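Local coordinates for cupin 2, conserved barrel domain protein (Novosphingobium aromaticivorans DSM 12444, PDB 3ES1), which is of unknown function but adopts a cupin-like beta-barrel fold, a scaffold that in many relatives binds a metal ion or a small molecule, at residues 83-88 against 144-149; 103-108 against 120-125; 109-114 against 138-143. One frame throughout, in Å; residues are numbered along the deposited sequence.

All three contacts fall within the cupin domain, their centres 9 to 10 Å apart on the same side of the chain's centre. Contact 1 pairs strands 79-86 and 145-153 in the large antiparallel sheet. Contact 2 starts from strand 99-107, which lies beside 145-153 in that sheet, and reaches the end of strand 119-122 in a three-stranded sheet. Contact 3 joins that sheet's central strand, 110-113, to the chain leaving strand 136-138. Along the sequence, contacts 2 and 3 interleave, and both fall between the two segments of contact 1. Contact 1 thus closes the chain between residues 88 and 144, contact 2 ties the large sheet to the small one, and contact 3 holds the small sheet's central strand to its edge.

Contact 1: 83-88 against 144-149; sequences VVDMLP and PCRIAF
Asp85 and Arg146 face each other as a non-hydrogen-bonded antiparallel pair, and their side chains run alongside one another to a paired salt bridge. Arg146 grips the carboxylate side-on: NE gives its hydrogen to Asp85 OD1 at 2.8 Å, and NH2 of Arg146 reaches OD2 of Asp85 at 2.9 Å. Both oxygens are approached on the syn side, and the carboxylate and guanidinium planes lie only 18° apart. The arginine chain runs extended from the backbone until it bends at chi3 (-72°), which turns NE and NH2 together toward the aspartate. Val83 CG1 packs on the aliphatic part of the same chain, 3.6 Å from Arg146 CD, so a branched apolar residue suits the place beside the charged pair. On the other face of the sheet, Val84 CG2 touches the edge of the Phe149 ring, 4.0 Å from CD2, while Ile147 CG2 rests over one face of that ring. Between the two faces the backbones zip together through Val84 with Ile147 and Met86, a selenomethionine, with Cys145; the bond from Val84 N to Ile147 O is nearly straight (177°). Ser9 and Thr37 also bond to Asp85 OD2, and Pro12 O accepts from Arg146 NH1. The buried charges therefore compensate each other within a polar network, which would probably keep the aspartate ionised and both planar groups fixed in rotation.

Contact 2: 103-108 against 120-125; sequences GIVLEG and RTVRQG
Val105 packs against Val122 where strand 99-107 of the large sheet meets the end of strand 119-122 of the small sheet in the cupin barrel, beside a classic beta bulge in which Leu106 and Glu107 both face Arg146 of the neighbouring strand. CG2 of Val105 lies 3.6 Å from CG1 of Val122, and Val105 CB sits against the carbonyl oxygen of Arg123, a snug fit for a short branched side chain. Just beyond, Gly125 N donates to Val105 O at 2.8 Å. Gln124 lies along the outer side of this junction. Its CB touches Gly108 O at 3.2 Å; CG, anti to the backbone N (chi1 -172°), passes Leu106 O at 3.7 Å, and the extended chain carries CD on past Gly108 N. The amide then divides its work: OE1 accepts from Gly108 N, the donor standing above the carbonyl plane, while NE2 gives a weak bond to a water that also donates to Glu107 OE1. A glutamine suits this place because one end accepts and the other donates, and its chain is long enough to reach Gly108 N, just past the bulge. Gly108 and Gly125 both have positive phi, a conformation that glycine takes up easily. Gln15 of the second subunit bonds to the backbone of Thr121 and Arg123. The carboxylate of Glu107 is turned 45° from the Gln124 amide, with the water 2.7 Å from Glu107 OE1.

Contact 3: 109-114 against 138-143; sequences EIELEL and RNTTDK
One guanidinium, that of Arg138, joins two glutamates of the same strand, Glu111 and Glu113, whose side chains leave the backbone two residues apart. NH1 of Arg138 donates to both, to Glu111 OE1 at 2.9 Å and to Glu113 OE1 at 2.7 Å, and NH2 adds a second bond to that same Glu113 oxygen. Both acceptors lie near the guanidinium plane, but the carboxylates are turned out of it, by 75° for Glu111 and 45° for Glu113. The arginine chain leaves its backbone trans (chi1 -176°) and bends at chi3, which lays it alongside Glu111, its CD 3.4 Å from Glu111 OE1. Glu91 takes NE, making a third acidic partner. Replacing Arg138 by a leucine would probably leave Glu111 and Glu113 as neighbouring negative charges without their shared counter-charge. Beneath the salt bridges, Glu111 and Arg138 form a hydrogen-bonded antiparallel pair, Glu111 N meeting Arg138 O at 2.8 Å, and Ile110 CD1 packs against that carbonyl oxygen. Farther on, Glu109 CG touches Thr141 CG2 at 3.8 Å. An Asx turn follows the paired residues, Asn139 OD1 accepting from both N and OG1 of Thr141; an ST turn comes next, Thr141 OG1 accepting from Lys143 N. Short antiparallel pairing that gives way to an Asx turn and an ST turn is how this edge of the three-stranded sheet in the cupin barrel leads back to strand 145-153.

Contact 1: 83-88 against 144-149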
ATOM      1  N   VAL A  83       4.975   7.785  -3.069  1.00 16.72           N
ATOM      2  CA  VAL A  83       4.135   8.830  -2.537  1.00 16.46           C
ATOM      3  C   VAL A  83       4.019   9.985  -3.557  1.00 16.00           C
ATOM      4  O   VAL A  83       5.026  10.503  -4.075  1.00 15.69           O
ATOM      5  CB  VAL A  83       4.671   9.338  -1.166  1.00 15.99           C
ATOM      6  CG1 VAL A  83       3.827  10.511  -0.665  1.00 15.89           C
ATOM      7  CG2 VAL A  83       4.773   8.222  -0.135  1.00 17.20           C
ATOM      8  N   VAL A  84       2.784  10.337  -3.858  1.00 15.18           N
ATOM      9  CA  VAL A  84       2.470  11.431  -4.841  1.00 16.71           C
ATOM     10  C   VAL A  84       1.646  12.512  -4.163  1.00 16.47           C
ATOM     11  O   VAL A  84       0.580  12.254  -3.583  1.00 17.98           O
ATOM     12  CB  VAL A  84       1.760  10.926  -6.148  1.00 16.14           C
ATOM     13  CG1 VAL A  84       1.501  12.074  -7.133  1.00 16.44           C
ATOM     14  CG2 VAL A  84       2.625   9.868  -6.841  1.00 16.73           C
ATOM     15  N   ASP A  85       2.179  13.727  -4.221  1.00 16.63           N
ATOM     16  CA  ASP A  85       1.473  14.918  -3.700  1.00 16.50           C
ATOM     17  C   ASP A  85       0.951  15.694  -4.870  1.00 16.07           C
ATOM     18  O   ASP A  85       1.710  16.320  -5.612  1.00 14.42           O
ATOM     19  CB  ASP A  85       2.394  15.822  -2.897  1.00 17.06           C
ATOM     20  CG  ASP A  85       2.986  15.144  -1.665  1.00 16.31           C
ATOM     21  OD1 ASP A  85       2.539  14.046  -1.260  1.00 17.63           O
ATOM     22  OD2 ASP A  85       3.889  15.756  -1.059  1.00 16.60           O
HETATM   23  N   MSE A  86      -0.367  15.632  -5.020  0.50 16.45           N
HETATM   24  CA  MSE A  86      -1.092  16.353  -6.073  0.50 16.09           C
HETATM   25  C   MSE A  86      -1.291  17.780  -5.583  0.50 17.07           C
HETATM   26  O   MSE A  86      -1.818  18.013  -4.490  0.50 15.78           O
HETATM   27  CB  MSE A  86      -2.454  15.712  -6.381  0.50 16.36           C
HETATM   28  CG  MSE A  86      -2.437  14.288  -6.989  0.50 15.70           C
HETATM   29 SE   MSE A  86      -1.357  14.100  -8.587  0.38 13.32          SE
HETATM   30  CE  MSE A  86      -2.450  14.865  -9.971  0.50 14.59           C
ATOM     31  N   LEU A  87      -0.838  18.731  -6.387  1.00 17.06           N
ATOM     32  CA  LEU A  87      -0.898  20.156  -5.998  1.00 18.80           C
ATOM     33  C   LEU A  87      -2.267  20.772  -6.277  1.00 18.85           C
ATOM     34  O   LEU A  87      -3.011  20.280  -7.133  1.00 19.86           O
ATOM     35  CB  LEU A  87       0.235  20.967  -6.659  1.00 18.09           C
ATOM     36  CG  LEU A  87       1.633  20.995  -5.974  1.00 21.95           C
ATOM     37  CD1 LEU A  87       2.125  19.705  -5.508  1.00 21.33           C
ATOM     38  CD2 LEU A  87       2.676  21.592  -6.844  1.00 20.94           C
ATOM     39  N   PRO A  88      -2.633  21.825  -5.518  1.00 19.89           N
ATOM     40  CA  PRO A  88      -3.993  22.373  -5.677  1.00 20.22           C
ATOM     41  C   PRO A  88      -4.244  22.892  -7.088  1.00 20.55           C
ATOM     42  O   PRO A  88      -3.394  23.544  -7.660  1.00 20.88           O
ATOM     43  CB  PRO A  88      -4.053  23.518  -4.651  1.00 20.42           C
ATOM     44  CG  PRO A  88      -2.796  23.597  -4.019  1.00 20.70           C
ATOM     45  CD  PRO A  88      -1.927  22.435  -4.390  1.00 19.75           C
ATOM     46  N   PRO A 144      -2.686  20.812  -0.860  1.00 19.92           N
ATOM     47  CA  PRO A 144      -2.162  19.600  -1.498  1.00 20.34           C
ATOM     48  C   PRO A 144      -2.847  18.325  -0.952  1.00 19.23           C
ATOM     49  O   PRO A 144      -3.415  18.314   0.122  1.00 19.63           O
ATOM     50  CB  PRO A 144      -0.644  19.620  -1.155  1.00 20.84           C
ATOM     51  CG  PRO A 144      -0.544  20.492   0.115  1.00 21.12           C
ATOM     52  CD  PRO A 144      -1.643  21.533  -0.105  1.00 21.06           C
ATOM     53  N   CYS A 145      -2.840  17.304  -1.779  1.00 19.43           N
ATOM     54  CA  CYS A 145      -3.327  15.991  -1.416  1.00 18.43           C
ATOM     55  C   CYS A 145      -2.220  14.954  -1.591  1.00 18.63           C
ATOM     56  O   CYS A 145      -1.635  14.827  -2.677  1.00 18.63           O
ATOM     57  CB  CYS A 145      -4.496  15.609  -2.339  1.00 18.56           C
ATOM     58  SG  CYS A 145      -5.136  13.963  -2.016  1.00 17.49           S
ATOM     59  N   ARG A 146      -1.928  14.245  -0.518  1.00 17.78           N
ATOM     60  CA  ARG A 146      -0.907  13.187  -0.516  1.00 17.12           C
ATOM     61  C   ARG A 146      -1.554  11.824  -0.601  1.00 17.20           C
ATOM     62  O   ARG A 146      -2.429  11.476   0.180  1.00 16.55           O
ATOM     63  CB  ARG A 146      -0.027  13.252   0.727  1.00 15.83           C
ATOM     64  CG  ARG A 146       0.984  12.104   0.791  1.00 15.96           C
ATOM     65  CD  ARG A 146       2.069  12.327   1.840  1.00 17.85           C
ATOM     66  NE  ARG A 146       2.982  13.365   1.383  1.00 16.95           N
ATOM     67  CZ  ARG A 146       3.975  13.896   2.100  1.00 15.63           C
ATOM     68  NH1 ARG A 146       4.245  13.506   3.351  1.00 16.27           N
ATOM     69  NH2 ARG A 146       4.699  14.846   1.549  1.00 13.55           N
ATOM     70  N   ILE A 147      -1.085  11.051  -1.575  1.00 17.41           N
ATOM     71  CA  ILE A 147      -1.560   9.689  -1.775  1.00 17.48           C
ATOM     72  C   ILE A 147      -0.378   8.721  -1.842  1.00 18.21           C
ATOM     73  O   ILE A 147       0.616   8.979  -2.483  1.00 15.46           O
ATOM     74  CB  ILE A 147      -2.431   9.539  -3.093  1.00 18.05           C
ATOM     75  CG1 ILE A 147      -3.561  10.582  -3.148  1.00 19.00           C
ATOM     76  CG2 ILE A 147      -3.038   8.120  -3.174  1.00 17.98           C
ATOM     77  CD1 ILE A 147      -4.276  10.711  -4.519  1.00 19.37           C
ATOM     78  N   ALA A 148      -0.500   7.633  -1.099  1.00 17.93           N
ATOM     79  CA  ALA A 148       0.455   6.509  -1.202  1.00 18.31           C
ATOM     80  C   ALA A 148      -0.109   5.521  -2.199  1.00 17.60           C
ATOM     81  O   ALA A 148      -1.266   5.041  -2.052  1.00 17.82           O
ATOM     82  CB  ALA A 148       0.635   5.809   0.186  1.00 18.02           C
ATOM     83  N   PHE A 149       0.709   5.202  -3.192  1.00 16.72           N
ATOM     84  CA  PHE A 149       0.334   4.268  -4.237  1.00 17.29           C
ATOM     85  C   PHE A 149       1.223   3.039  -4.244  1.00 17.69           C
ATOM     86  O   PHE A 149       2.457   3.121  -4.294  1.00 18.46           O
ATOM     87  CB  PHE A 149       0.451   4.904  -5.629  1.00 17.62           C
ATOM     88  CG  PHE A 149      -0.593   5.912  -5.941  1.00 18.31           C
ATOM     89  CD1 PHE A 149      -1.905   5.533  -6.142  1.00 17.80           C
ATOM     90  CD2 PHE A 149      -0.263   7.241  -6.061  1.00 18.32           C
ATOM     91  CE1 PHE A 149      -2.885   6.483  -6.445  1.00 18.89           C
ATOM     92  CE2 PHE A 149      -1.246   8.204  -6.393  1.00 20.48           C
ATOM     93  CZ  PHE A 149      -2.541   7.831  -6.577  1.00 19.37           C
TER

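Contact 2: 103-108 against 120-125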
ATOM      1  N   GLY A 103      -4.372   2.636  -3.734  1.00 17.82           N
ATOM      2  CA  GLY A 103      -4.068   4.027  -3.394  1.00 18.31           C
ATOM      3  C   GLY A 103      -4.690   4.396  -2.074  1.00 18.40           C
ATOM      4  O   GLY A 103      -5.866   4.136  -1.847  1.00 19.27           O
ATOM      5  N   ILE A 104      -3.895   5.042  -1.214  1.00 17.87           N
ATOM      6  CA  ILE A 104      -4.375   5.467   0.108  1.00 17.59           C
ATOM      7  C   ILE A 104      -4.208   6.949   0.283  1.00 17.41           C
ATOM      8  O   ILE A 104      -3.085   7.495   0.207  1.00 15.92           O
ATOM      9  CB  ILE A 104      -3.695   4.673   1.293  1.00 17.00           C
ATOM     10  CG1 ILE A 104      -3.793   3.138   1.052  1.00 19.09           C
ATOM     11  CG2 ILE A 104      -4.398   4.961   2.618  1.00 17.87           C
ATOM     12  CD1 ILE A 104      -2.567   2.535   0.367  1.00 20.50           C
ATOM     13  N   VAL A 105      -5.323   7.607   0.527  1.00 17.23           N
ATOM     14  CA  VAL A 105      -5.296   9.075   0.670  1.00 17.60           C
ATOM     15  C   VAL A 105      -4.805   9.436   2.084  1.00 17.71           C
ATOM     16  O   VAL A 105      -5.527   9.231   3.082  1.00 17.46           O
ATOM     17  CB  VAL A 105      -6.656   9.753   0.309  1.00 17.83           C
ATOM     18  CG1 VAL A 105      -6.510  11.272   0.286  1.00 16.89           C
ATOM     19  CG2 VAL A 105      -7.221   9.256  -1.037  1.00 17.31           C
ATOM     20  N   LEU A 106      -3.610  10.037   2.176  1.00 17.40           N
ATOM     21  CA  LEU A 106      -3.008  10.253   3.490  1.00 18.40           C
ATOM     22  C   LEU A 106      -3.431  11.583   4.085  1.00 18.98           C
ATOM     23  O   LEU A 106      -3.578  11.768   5.312  1.00 18.40           O
ATOM     24  CB  LEU A 106      -1.461  10.169   3.425  1.00 18.55           C
ATOM     25  CG  LEU A 106      -0.827   8.857   2.848  1.00 19.83           C
ATOM     26  CD1 LEU A 106       0.668   8.843   3.096  1.00 19.49           C
ATOM     27  CD2 LEU A 106      -1.476   7.609   3.391  1.00 20.13           C
ATOM     28  N   GLU A 107      -3.576  12.523   3.182  1.00 19.42           N
ATOM     29  CA  GLU A 107      -3.837  13.938   3.515  1.00 19.50           C
ATOM     30  C   GLU A 107      -4.583  14.609   2.372  1.00 19.44           C
ATOM     31  O   GLU A 107      -4.224  14.468   1.217  1.00 18.99           O
ATOM     32  CB  GLU A 107      -2.520  14.678   3.754  1.00 20.52           C
ATOM     33  CG  GLU A 107      -2.609  16.167   3.707  1.00 22.69           C
ATOM     34  CD  GLU A 107      -3.314  16.818   4.902  1.00 29.10           C
ATOM     35  OE1 GLU A 107      -3.468  16.162   5.967  1.00 29.39           O
ATOM     36  OE2 GLU A 107      -3.705  18.011   4.756  1.00 29.78           O
ATOM     37  N   GLY A 108      -5.623  15.357   2.718  1.00 19.08           N
ATOM     38  CA  GLY A 108      -6.436  16.031   1.738  1.00 18.87           C
ATOM     39  C   GLY A 108      -7.431  15.093   1.080  1.00 19.60           C
ATOM     40  O   GLY A 108      -7.721  14.022   1.573  1.00 19.26           O
ATOM     41  N   ARG A 120     -15.399  10.790  -9.181  1.00 19.67           N
ATOM     42  CA  ARG A 120     -15.794  10.866  -7.747  1.00 21.07           C
ATOM     43  C   ARG A 120     -14.632  11.255  -6.885  1.00 19.66           C
ATOM     44  O   ARG A 120     -13.485  11.120  -7.275  1.00 19.34           O
ATOM     45  CB  ARG A 120     -16.207   9.515  -7.158  1.00 20.75           C
ATOM     46  CG  ARG A 120     -17.463   9.101  -7.603  1.00 27.21           C
ATOM     47  CD  ARG A 120     -17.800   7.769  -7.063  1.00 26.87           C
ATOM     48  NE  ARG A 120     -18.790   7.248  -7.971  1.00 25.79           N
ATOM     49  CZ  ARG A 120     -19.467   6.140  -7.801  1.00 22.74           C
ATOM     50  NH1 ARG A 120     -19.271   5.339  -6.752  1.00 19.82           N
ATOM     51  NH2 ARG A 120     -20.298   5.833  -8.744  1.00 27.09           N
ATOM     52  N   THR A 121     -14.993  11.704  -5.691  1.00 19.35           N
ATOM     53  CA  THR A 121     -14.034  12.168  -4.717  1.00 18.40           C
ATOM     54  C   THR A 121     -13.683  11.062  -3.734  1.00 18.77           C
ATOM     55  O   THR A 121     -14.552  10.347  -3.235  1.00 17.53           O
ATOM     56  CB  THR A 121     -14.531  13.417  -3.996  1.00 18.95           C
ATOM     57  OG1 THR A 121     -14.487  14.542  -4.909  1.00 20.23           O
ATOM     58  CG2 THR A 121     -13.681  13.710  -2.776  1.00 17.47           C
ATOM     59  N   VAL A 122     -12.382  10.904  -3.499  1.00 17.18           N
ATOM     60  CA  VAL A 122     -11.889  10.018  -2.458  1.00 16.99           C
ATOM     61  C   VAL A 122     -11.332  10.884  -1.350  1.00 17.56           C
ATOM     62  O   VAL A 122     -10.391  11.651  -1.522  1.00 16.55           O
ATOM     63  CB  VAL A 122     -10.810   9.045  -2.921  1.00 17.87           C
ATOM     64  CG1 VAL A 122     -10.517   8.025  -1.819  1.00 15.44           C
ATOM     65  CG2 VAL A 122     -11.251   8.326  -4.204  1.00 15.17           C
ATOM     66  N   ARG A 123     -11.990  10.762  -0.216  1.00 17.71           N
ATOM     67  CA  ARG A 123     -11.689  11.579   0.922  1.00 18.62           C
ATOM     68  C   ARG A 123     -10.475  11.053   1.683  1.00 18.43           C
ATOM     69  O   ARG A 123      -9.961   9.958   1.435  1.00 17.19           O
ATOM     70  CB  ARG A 123     -12.925  11.655   1.848  1.00 19.41           C
ATOM     71  CG  ARG A 123     -14.138  12.284   1.225  1.00 19.57           C
ATOM     72  CD  ARG A 123     -15.344  12.225   2.206  1.00 19.23           C
ATOM     73  NE  ARG A 123     -15.708  10.853   2.516  1.00 19.67           N
ATOM     74  CZ  ARG A 123     -16.534  10.119   1.767  1.00 18.69           C
ATOM     75  NH1 ARG A 123     -17.073  10.623   0.668  1.00 18.08           N
ATOM     76  NH2 ARG A 123     -16.783   8.865   2.076  1.00 19.80           N
ATOM     77  N   GLN A 124      -9.998  11.894   2.572  1.00 18.45           N
ATOM     78  CA  GLN A 124      -8.846  11.547   3.400  1.00 19.05           C
ATOM     79  C   GLN A 124      -9.117  10.243   4.132  1.00 18.20           C
ATOM     80  O   GLN A 124     -10.218  10.007   4.634  1.00 20.15           O
ATOM     81  CB  GLN A 124      -8.495  12.688   4.353  1.00 19.72           C
ATOM     82  CG  GLN A 124      -7.200  12.487   5.098  1.00 20.63           C
ATOM     83  CD  GLN A 124      -6.795  13.696   5.918  1.00 23.86           C
ATOM     84  OE1 GLN A 124      -6.781  14.862   5.442  1.00 21.19           O
ATOM     85  NE2 GLN A 124      -6.495  13.436   7.188  1.00 24.01           N
ATOM     86  N   GLY A 125      -8.125   9.354   4.130  1.00 18.38           N
ATOM     87  CA  GLY A 125      -8.245   8.031   4.718  1.00 18.76           C
ATOM     88  C   GLY A 125      -8.864   6.987   3.829  1.00 18.89           C
ATOM     89  O   GLY A 125      -8.909   5.806   4.175  1.00 20.05           O
TER
HETATM   90  O   HOH W   1      -5.300  16.470   7.944  1.00 46.23           O

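Contact 3: 109-114 against 138-143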
ATOM      1  N   GLU A 109      -7.972  15.566  -0.028  1.00 19.68           N
ATOM      2  CA  GLU A 109      -8.833  14.766  -0.865  1.00 19.96           C
ATOM      3  C   GLU A 109      -8.587  15.008  -2.326  1.00 18.59           C
ATOM      4  O   GLU A 109      -8.026  16.025  -2.752  1.00 16.45           O
ATOM      5  CB  GLU A 109     -10.297  14.945  -0.527  1.00 20.73           C
ATOM      6  CG  GLU A 109     -10.845  16.329  -0.650  1.00 22.86           C
ATOM      7  CD  GLU A 109     -12.254  16.406  -0.072  1.00 28.38           C
ATOM      8  OE1 GLU A 109     -12.487  15.912   1.052  1.00 33.96           O
ATOM      9  OE2 GLU A 109     -13.136  16.920  -0.748  1.00 28.32           O
ATOM     10  N   ILE A 110      -9.040  14.021  -3.068  1.00 18.86           N
ATOM     11  CA  ILE A 110      -8.732  13.859  -4.493  1.00 18.32           C
ATOM     12  C   ILE A 110      -9.951  13.435  -5.336  1.00 18.80           C
ATOM     13  O   ILE A 110     -10.818  12.675  -4.899  1.00 19.11           O
ATOM     14  CB  ILE A 110      -7.591  12.822  -4.712  1.00 18.80           C
ATOM     15  CG1 ILE A 110      -6.874  13.107  -6.035  1.00 19.42           C
ATOM     16  CG2 ILE A 110      -8.142  11.395  -4.728  1.00 17.01           C
ATOM     17  CD1 ILE A 110      -6.014  14.430  -6.039  1.00 18.09           C
ATOM     18  N   GLU A 111      -9.990  13.971  -6.551  1.00 18.21           N
ATOM     19  CA  GLU A 111     -10.980  13.593  -7.564  1.00 18.42           C
ATOM     20  C   GLU A 111     -10.376  12.556  -8.501  1.00 18.03           C
ATOM     21  O   GLU A 111      -9.386  12.802  -9.185  1.00 18.54           O
ATOM     22  CB  GLU A 111     -11.377  14.817  -8.386  1.00 19.00           C
ATOM     23  CG  GLU A 111     -12.440  14.517  -9.463  1.00 16.80           C
ATOM     24  CD  GLU A 111     -13.149  15.756  -9.867  1.00 18.78           C
ATOM     25  OE1 GLU A 111     -12.626  16.460 -10.763  1.00 18.57           O
ATOM     26  OE2 GLU A 111     -14.201  16.034  -9.253  1.00 16.14           O
ATOM     27  N   LEU A 112     -10.988  11.392  -8.520  1.00 17.74           N
ATOM     28  CA  LEU A 112     -10.609  10.348  -9.466  1.00 16.88           C
ATOM     29  C   LEU A 112     -11.550  10.387 -10.636  1.00 16.96           C
ATOM     30  O   LEU A 112     -12.755  10.173 -10.486  1.00 17.52           O
ATOM     31  CB  LEU A 112     -10.662   8.986  -8.803  1.00 16.84           C
ATOM     32  CG  LEU A 112     -10.504   7.711  -9.626  1.00 15.62           C
ATOM     33  CD1 LEU A 112      -9.165   7.708 -10.399  1.00 16.24           C
ATOM     34  CD2 LEU A 112     -10.582   6.522  -8.756  1.00 14.86           C
ATOM     35  N   GLU A 113     -10.967  10.586 -11.810  1.00 16.77           N
ATOM     36  CA  GLU A 113     -11.720  10.571 -13.072  1.00 17.18           C
ATOM     37  C   GLU A 113     -11.310   9.383 -13.933  1.00 17.87           C
ATOM     38  O   GLU A 113     -10.110   9.147 -14.170  1.00 17.77           O
ATOM     39  CB  GLU A 113     -11.519  11.870 -13.851  1.00 16.71           C
ATOM     40  CG  GLU A 113     -12.341  11.918 -15.130  1.00 18.15           C
ATOM     41  CD  GLU A 113     -12.272  13.243 -15.873  1.00 22.58           C
ATOM     42  OE1 GLU A 113     -12.067  14.306 -15.218  1.00 23.55           O
ATOM     43  OE2 GLU A 113     -12.479  13.210 -17.125  1.00 21.61           O
ATOM     44  N   LEU A 114     -12.333   8.672 -14.410  1.00 18.41           N
ATOM     45  CA  LEU A 114     -12.164   7.498 -15.268  1.00 18.63           C
ATOM     46  C   LEU A 114     -12.591   7.840 -16.686  1.00 19.74           C
ATOM     47  O   LEU A 114     -12.349   8.942 -17.132  1.00 20.33           O
ATOM     48  CB  LEU A 114     -12.938   6.315 -14.723  1.00 18.20           C
ATOM     49  CG  LEU A 114     -12.625   5.942 -13.259  1.00 16.47           C
ATOM     50  CD1 LEU A 114     -13.405   4.726 -12.853  1.00 14.73           C
ATOM     51  CD2 LEU A 114     -11.176   5.649 -13.022  1.00 13.78           C
ATOM     52  N   ARG A 138      -7.185  14.446  -9.991  1.00 18.31           N
ATOM     53  CA  ARG A 138      -7.394  15.908  -9.997  1.00 18.70           C
ATOM     54  C   ARG A 138      -7.639  16.440  -8.610  1.00 18.85           C
ATOM     55  O   ARG A 138      -8.478  15.942  -7.888  1.00 18.35           O
ATOM     56  CB  ARG A 138      -8.563  16.311 -10.924  1.00 18.81           C
ATOM     57  CG  ARG A 138      -8.772  17.840 -11.041  1.00 18.02           C
ATOM     58  CD  ARG A 138      -9.943  18.182 -11.943  1.00 20.53           C
ATOM     59  NE  ARG A 138      -9.687  17.768 -13.320  1.00 20.10           N
ATOM     60  CZ  ARG A 138     -10.309  16.776 -13.933  1.00 18.99           C
ATOM     61  NH1 ARG A 138     -11.249  16.091 -13.313  1.00 20.45           N
ATOM     62  NH2 ARG A 138     -10.000  16.505 -15.186  1.00 19.26           N
ATOM     63  N   ASN A 139      -6.836  17.434  -8.233  1.00 18.84           N
ATOM     64  CA  ASN A 139      -7.002  18.150  -6.966  1.00 19.22           C
ATOM     65  C   ASN A 139      -7.763  19.419  -7.229  1.00 19.01           C
ATOM     66  O   ASN A 139      -7.235  20.349  -7.830  1.00 17.75           O
ATOM     67  CB  ASN A 139      -5.649  18.481  -6.346  1.00 19.45           C
ATOM     68  CG  ASN A 139      -5.746  19.020  -4.938  1.00 18.12           C
ATOM     69  OD1 ASN A 139      -6.786  19.489  -4.486  1.00 18.60           O
ATOM     70  ND2 ASN A 139      -4.640  18.944  -4.222  1.00 17.96           N
ATOM     71  N   THR A 140      -9.026  19.423  -6.809  1.00 19.46           N
ATOM     72  CA  THR A 140      -9.917  20.540  -7.073  1.00 19.73           C
ATOM     73  C   THR A 140     -10.033  21.381  -5.792  1.00 19.39           C
ATOM     74  O   THR A 140     -10.863  22.279  -5.691  1.00 20.51           O
ATOM     75  CB  THR A 140     -11.303  20.032  -7.488  1.00 19.43           C
ATOM     76  OG1 THR A 140     -11.862  19.354  -6.373  1.00 19.43           O
ATOM     77  CG2 THR A 140     -11.206  19.078  -8.664  1.00 19.46           C
ATOM     78  N   THR A 141      -9.200  21.059  -4.819  1.00 18.90           N
ATOM     79  CA  THR A 141      -9.117  21.808  -3.557  1.00 19.32           C
ATOM     80  C   THR A 141      -7.986  22.852  -3.550  1.00 20.70           C
ATOM     81  O   THR A 141      -7.229  22.972  -4.503  1.00 20.54           O
ATOM     82  CB  THR A 141      -8.912  20.898  -2.291  1.00 20.18           C
ATOM     83  OG1 THR A 141      -7.525  20.542  -2.141  1.00 18.89           O
ATOM     84  CG2 THR A 141      -9.769  19.600  -2.356  1.00 18.05           C
ATOM     85  N   ASP A 142      -7.901  23.588  -2.438  1.00 21.16           N
ATOM     86  CA  ASP A 142      -6.876  24.653  -2.217  1.00 22.22           C
ATOM     87  C   ASP A 142      -5.702  24.199  -1.376  1.00 21.61           C
ATOM     88  O   ASP A 142      -4.812  24.964  -1.050  1.00 20.16           O
ATOM     89  CB  ASP A 142      -7.530  25.874  -1.579  1.00 23.32           C
ATOM     90  CG  ASP A 142      -8.524  26.541  -2.556  1.00 28.54           C
ATOM     91  OD1 ASP A 142      -8.229  26.503  -3.786  1.00 31.50           O
ATOM     92  OD2 ASP A 142      -9.600  27.037  -2.112  1.00 35.77           O
ATOM     93  N   LYS A 143      -5.654  22.914  -1.100  1.00 20.76           N
ATOM     94  CA  LYS A 143      -4.565  22.350  -0.335  1.00 20.65           C
ATOM     95  C   LYS A 143      -3.996  21.146  -1.077  1.00 20.30           C
ATOM     96  O   LYS A 143      -4.743  20.495  -1.809  1.00 18.78           O
ATOM     97  CB  LYS A 143      -5.078  21.857   1.016  1.00 21.24           C
ATOM     98  CG  LYS A 143      -5.665  22.903   1.947  1.00 25.88           C
ATOM     99  CD  LYS A 143      -6.249  22.284   3.217  1.00 27.15           C
TER
HETATM  100  O   HOH W   2      -9.604  17.250  -4.869  1.00 17.02           O
HETATM  101  O   HOH W   3      -6.642  18.394  -0.522  1.00 22.68           O
HETATM  102  O   HOH W   4     -13.955  17.405  -6.818  1.00 27.49           O